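Long-range contact in endoglucanase FnCel5A (Fervidobacterium nodosum, PDB 3NCO), which probably hydrolyses beta-1,4-glucosidic bonds of cellulose as a family 5 glycoside hydrolase: residues W64-I76 against G116-Q128. Sequence-based numbering, arbitrary orientation.
Sequences WSAHISEKYPYEI and GPVLVEIWKQVAQ
Val126 sets its CG2 methyl squarely over one face of the Trp64 indole, 3.7 Å from the centroid of the six-membered ring and 11° off its normal, a CH-pi contact at the buried end of the interface. The same methyl meets Ile76 CD1, while Ile122 CG2 packs at 3.6 Å against Trp64 CB. Farther along, Ile68 turns its CG1 branch between backbone N and carbonyl carbon (chi1 47°), which carries CD1 to within 3.6 Å of Val118 CG1. The other methyl of Val118, CG2, lies over the Tyr74 ring, displaced toward its rim, and Tyr72 CA covers the opposite face. In the (beta/alpha)8 barrel of this family 5 enzyme, the loop 64-76 joins strand 57-60 to helix 78-93 and here lies against helix 112-130, which follows the adjacent barrel strand 97-101; Phe80 and Leu81 of helix 78-93 also pack on Trp64. Gln125, extended beyond CG, grips the loop backbone with both ends of its amide: NE2 donates to Tyr74 O (2.9 Å, 169°) from above the carbonyl plane, and OE1 accepts from Ile76 N at 2.9 Å. NE2 also donates to Glu121 O one turn back, helping to fix the amide's rotation. A leucine here, with no amide, would probably leave Tyr74 O and Ile76 N without these mates and the loop less firmly tied to the helix. Contact is looser on the solvent side, where a water oxygen lies 2.7 Å from Glu121 OE1 and also hydrogen-bonds Pro73 O, and exposed Tyr72 brings its OH no nearer than 3.6 Å to Glu121 OE2.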
# COMPACT_ATOMS: atom_id res chain seq x y z
N TRP A 64 7.07 -2.14 11.96
CA TRP A 64 7.83 -3.15 12.64
C TRP A 64 9.00 -2.54 13.38
O TRP A 64 9.44 -3.04 14.40
CB TRP A 64 8.33 -4.19 11.65
CG TRP A 64 7.28 -5.00 10.98
CD1 TRP A 64 6.85 -4.86 9.67
CD2 TRP A 64 6.53 -6.12 11.53
NE1 TRP A 64 5.89 -5.82 9.38
CE2 TRP A 64 5.67 -6.59 10.51
CE3 TRP A 64 6.53 -6.80 12.77
CZ2 TRP A 64 4.80 -7.66 10.69
CZ3 TRP A 64 5.64 -7.85 12.97
CH2 TRP A 64 4.80 -8.29 11.91
N SER A 65 9.55 -1.49 12.82
CA SER A 65 10.78 -0.99 13.41
C SER A 65 10.60 -0.37 14.79
O SER A 65 11.62 -0.11 15.49
CB SER A 65 11.42 0.04 12.45
OG SER A 65 10.61 1.18 12.22
N ALA A 66 9.33 -0.12 15.16
CA ALA A 66 9.00 0.43 16.50
C ALA A 66 8.82 -0.67 17.57
O ALA A 66 8.42 -0.37 18.72
CB ALA A 66 7.77 1.30 16.42
N HIS A 67 9.13 -1.93 17.22
CA HIS A 67 8.78 -3.06 18.09
C HIS A 67 9.83 -4.14 17.99
O HIS A 67 9.50 -5.33 17.91
CB HIS A 67 7.42 -3.61 17.68
CG HIS A 67 6.31 -2.62 17.80
ND1 HIS A 67 5.76 -1.93 16.74
CD2 HIS A 67 5.64 -2.19 18.90
CE1 HIS A 67 4.80 -1.13 17.17
NE2 HIS A 67 4.72 -1.26 18.48
N ILE A 68 11.09 -3.74 17.96
CA ILE A 68 12.18 -4.71 17.90
C ILE A 68 13.20 -4.40 18.94
O ILE A 68 13.29 -3.25 19.40
CB ILE A 68 12.93 -4.67 16.53
CG1 ILE A 68 13.28 -3.22 16.12
CG2 ILE A 68 12.11 -5.36 15.44
CD1 ILE A 68 14.24 -3.11 14.90
N SER A 69 13.98 -5.43 19.26
CA SER A 69 15.14 -5.32 20.14
C SER A 69 16.13 -4.31 19.58
O SER A 69 16.25 -4.11 18.37
CB SER A 69 15.79 -6.68 20.31
OG SER A 69 16.94 -6.57 21.14
N GLU A 70 16.88 -3.70 20.48
CA GLU A 70 17.80 -2.64 20.10
C GLU A 70 19.08 -3.25 19.52
O GLU A 70 19.80 -2.63 18.74
CB GLU A 70 18.08 -1.74 21.33
CG GLU A 70 16.96 -1.78 22.41
CD GLU A 70 17.03 -3.05 23.29
OE1 GLU A 70 18.16 -3.38 23.75
OE2 GLU A 70 15.97 -3.71 23.52
N LYS A 71 19.34 -4.50 19.85
CA LYS A 71 20.55 -5.08 19.31
C LYS A 71 20.32 -6.31 18.44
O LYS A 71 19.29 -7.01 18.55
CB LYS A 71 21.61 -5.27 20.40
CG LYS A 71 23.10 -5.04 19.94
CD LYS A 71 23.33 -3.69 19.18
CE LYS A 71 23.11 -3.81 17.66
NZ LYS A 71 24.00 -4.85 17.09
N TYR A 72 21.28 -6.54 17.54
CA TYR A 72 21.27 -7.66 16.62
C TYR A 72 20.93 -8.96 17.35
O TYR A 72 21.47 -9.19 18.44
CB TYR A 72 22.66 -7.82 16.00
CG TYR A 72 22.69 -8.71 14.79
CD1 TYR A 72 22.42 -8.19 13.55
CD2 TYR A 72 22.99 -10.10 14.88
CE1 TYR A 72 22.44 -8.97 12.42
CE2 TYR A 72 23.01 -10.90 13.73
CZ TYR A 72 22.74 -10.31 12.50
OH TYR A 72 22.72 -11.01 11.30
N PRO A 73 20.08 -9.83 16.75
CA PRO A 73 19.42 -9.74 15.43
C PRO A 73 18.03 -9.08 15.43
O PRO A 73 17.20 -9.39 14.56
CB PRO A 73 19.28 -11.21 15.03
CG PRO A 73 19.00 -11.90 16.34
CD PRO A 73 19.72 -11.10 17.42
N TYR A 74 17.79 -8.18 16.38
CA TYR A 74 16.59 -7.29 16.34
C TYR A 74 15.29 -8.09 16.43
O TYR A 74 14.38 -7.91 15.61
CB TYR A 74 16.59 -6.45 15.06
CG TYR A 74 17.92 -5.76 14.82
CD1 TYR A 74 18.39 -4.81 15.72
CD2 TYR A 74 18.70 -6.08 13.70
CE1 TYR A 74 19.64 -4.21 15.52
CE2 TYR A 74 19.96 -5.49 13.49
CZ TYR A 74 20.39 -4.56 14.39
OH TYR A 74 21.61 -3.97 14.18
N GLU A 75 15.17 -8.91 17.46
CA GLU A 75 13.98 -9.72 17.67
C GLU A 75 12.76 -8.82 17.76
O GLU A 75 12.75 -7.86 18.51
CB GLU A 75 14.07 -10.50 18.98
CG GLU A 75 13.72 -11.93 18.81
CD GLU A 75 14.90 -12.70 18.23
OE1 GLU A 75 14.94 -12.93 16.99
OE2 GLU A 75 15.82 -13.07 19.02
N ILE A 76 11.71 -9.18 17.02
CA ILE A 76 10.44 -8.51 17.14
C ILE A 76 9.80 -8.87 18.51
O ILE A 76 9.75 -10.06 18.90
CB ILE A 76 9.50 -8.96 16.02
CG1 ILE A 76 10.12 -8.63 14.65
CG2 ILE A 76 8.13 -8.32 16.20
CD1 ILE A 76 9.30 -9.22 13.46
N GLY A 116 19.22 -0.80 6.49
CA GLY A 116 18.81 -1.85 5.54
C GLY A 116 19.01 -3.23 6.13
O GLY A 116 18.10 -4.07 6.01
N PRO A 117 20.18 -3.49 6.74
CA PRO A 117 20.31 -4.78 7.40
C PRO A 117 19.29 -5.04 8.50
O PRO A 117 19.03 -6.20 8.79
CB PRO A 117 21.72 -4.73 7.98
CG PRO A 117 22.47 -3.80 7.06
CD PRO A 117 21.45 -2.74 6.76
N VAL A 118 18.73 -3.98 9.09
CA VAL A 118 17.72 -4.17 10.13
C VAL A 118 16.41 -4.60 9.44
O VAL A 118 15.73 -5.51 9.91
CB VAL A 118 17.52 -2.89 11.00
CG1 VAL A 118 16.42 -3.11 12.04
CG2 VAL A 118 18.84 -2.47 11.65
N LEU A 119 16.09 -3.98 8.30
CA LEU A 119 14.94 -4.41 7.53
C LEU A 119 15.08 -5.87 7.11
O LEU A 119 14.12 -6.65 7.16
CB LEU A 119 14.76 -3.51 6.28
CG LEU A 119 13.55 -3.85 5.41
CD1 LEU A 119 12.23 -3.54 6.13
CD2 LEU A 119 13.74 -3.05 4.13
N VAL A 120 16.30 -6.24 6.69
CA VAL A 120 16.50 -7.65 6.31
C VAL A 120 16.12 -8.58 7.49
O VAL A 120 15.44 -9.63 7.31
CB VAL A 120 17.92 -7.94 5.84
CG1 VAL A 120 18.14 -9.40 5.66
CG2 VAL A 120 18.20 -7.24 4.48
N GLU A 121 16.59 -8.24 8.70
CA GLU A 121 16.30 -9.07 9.89
C GLU A 121 14.81 -9.05 10.27
O GLU A 121 14.26 -10.09 10.62
CB GLU A 121 17.11 -8.61 11.09
CG GLU A 121 18.62 -8.82 10.93
CD GLU A 121 19.00 -10.24 10.48
OE1 GLU A 121 18.55 -11.22 11.13
OE2 GLU A 121 19.72 -10.41 9.47
N ILE A 122 14.16 -7.90 10.13
CA ILE A 122 12.70 -7.84 10.35
C ILE A 122 12.01 -8.83 9.44
O ILE A 122 11.20 -9.65 9.87
CB ILE A 122 12.15 -6.40 10.11
CG1 ILE A 122 12.55 -5.53 11.30
CG2 ILE A 122 10.60 -6.39 9.90
CD1 ILE A 122 12.42 -4.03 11.05
N TRP A 123 12.34 -8.78 8.16
CA TRP A 123 11.68 -9.64 7.21
C TRP A 123 12.03 -11.12 7.36
O TRP A 123 11.19 -12.01 7.08
CB TRP A 123 11.87 -9.12 5.79
CG TRP A 123 10.71 -8.16 5.45
CD1 TRP A 123 10.76 -6.76 5.27
CD2 TRP A 123 9.35 -8.51 5.35
NE1 TRP A 123 9.50 -6.28 5.02
CE2 TRP A 123 8.61 -7.33 5.09
CE3 TRP A 123 8.67 -9.74 5.44
CZ2 TRP A 123 7.20 -7.35 4.91
CZ3 TRP A 123 7.32 -9.78 5.26
CH2 TRP A 123 6.56 -8.59 5.00
N LYS A 124 13.24 -11.42 7.80
CA LYS A 124 13.57 -12.83 8.07
C LYS A 124 12.58 -13.37 9.11
O LYS A 124 12.05 -14.50 8.98
CB LYS A 124 14.99 -12.92 8.60
CG LYS A 124 15.41 -14.33 8.97
CD LYS A 124 16.90 -14.33 9.31
CE LYS A 124 17.45 -15.78 9.47
NZ LYS A 124 17.65 -16.45 8.11
N GLN A 125 12.31 -12.57 10.12
CA GLN A 125 11.40 -12.95 11.17
C GLN A 125 9.92 -12.99 10.75
O GLN A 125 9.19 -13.89 11.16
CB GLN A 125 11.55 -11.98 12.32
CG GLN A 125 12.86 -12.20 13.01
CD GLN A 125 13.03 -11.18 14.09
OE1 GLN A 125 12.41 -11.28 15.13
NE2 GLN A 125 13.80 -10.12 13.81
N VAL A 126 9.46 -11.98 10.03
CA VAL A 126 8.05 -11.93 9.62
C VAL A 126 7.78 -13.09 8.64
O VAL A 126 6.77 -13.85 8.81
CB VAL A 126 7.70 -10.61 8.95
CG1 VAL A 126 6.21 -10.65 8.49
CG2 VAL A 126 7.96 -9.43 9.90
N ALA A 127 8.70 -13.31 7.71
CA ALA A 127 8.58 -14.46 6.81
C ALA A 127 8.56 -15.77 7.59
O ALA A 127 7.80 -16.71 7.26
CB ALA A 127 9.71 -14.49 5.75
N GLN A 128 9.43 -15.91 8.59
CA GLN A 128 9.42 -17.17 9.34
C GLN A 128 8.07 -17.33 10.02
O GLN A 128 7.47 -18.45 10.02
CB GLN A 128 10.51 -17.19 10.38
CG GLN A 128 10.43 -18.39 11.36
CD GLN A 128 10.85 -19.70 10.71
OE1 GLN A 128 11.66 -19.71 9.79
NE2 GLN A 128 10.28 -20.81 11.18
O HOH W 1 16.43 -11.61 12.82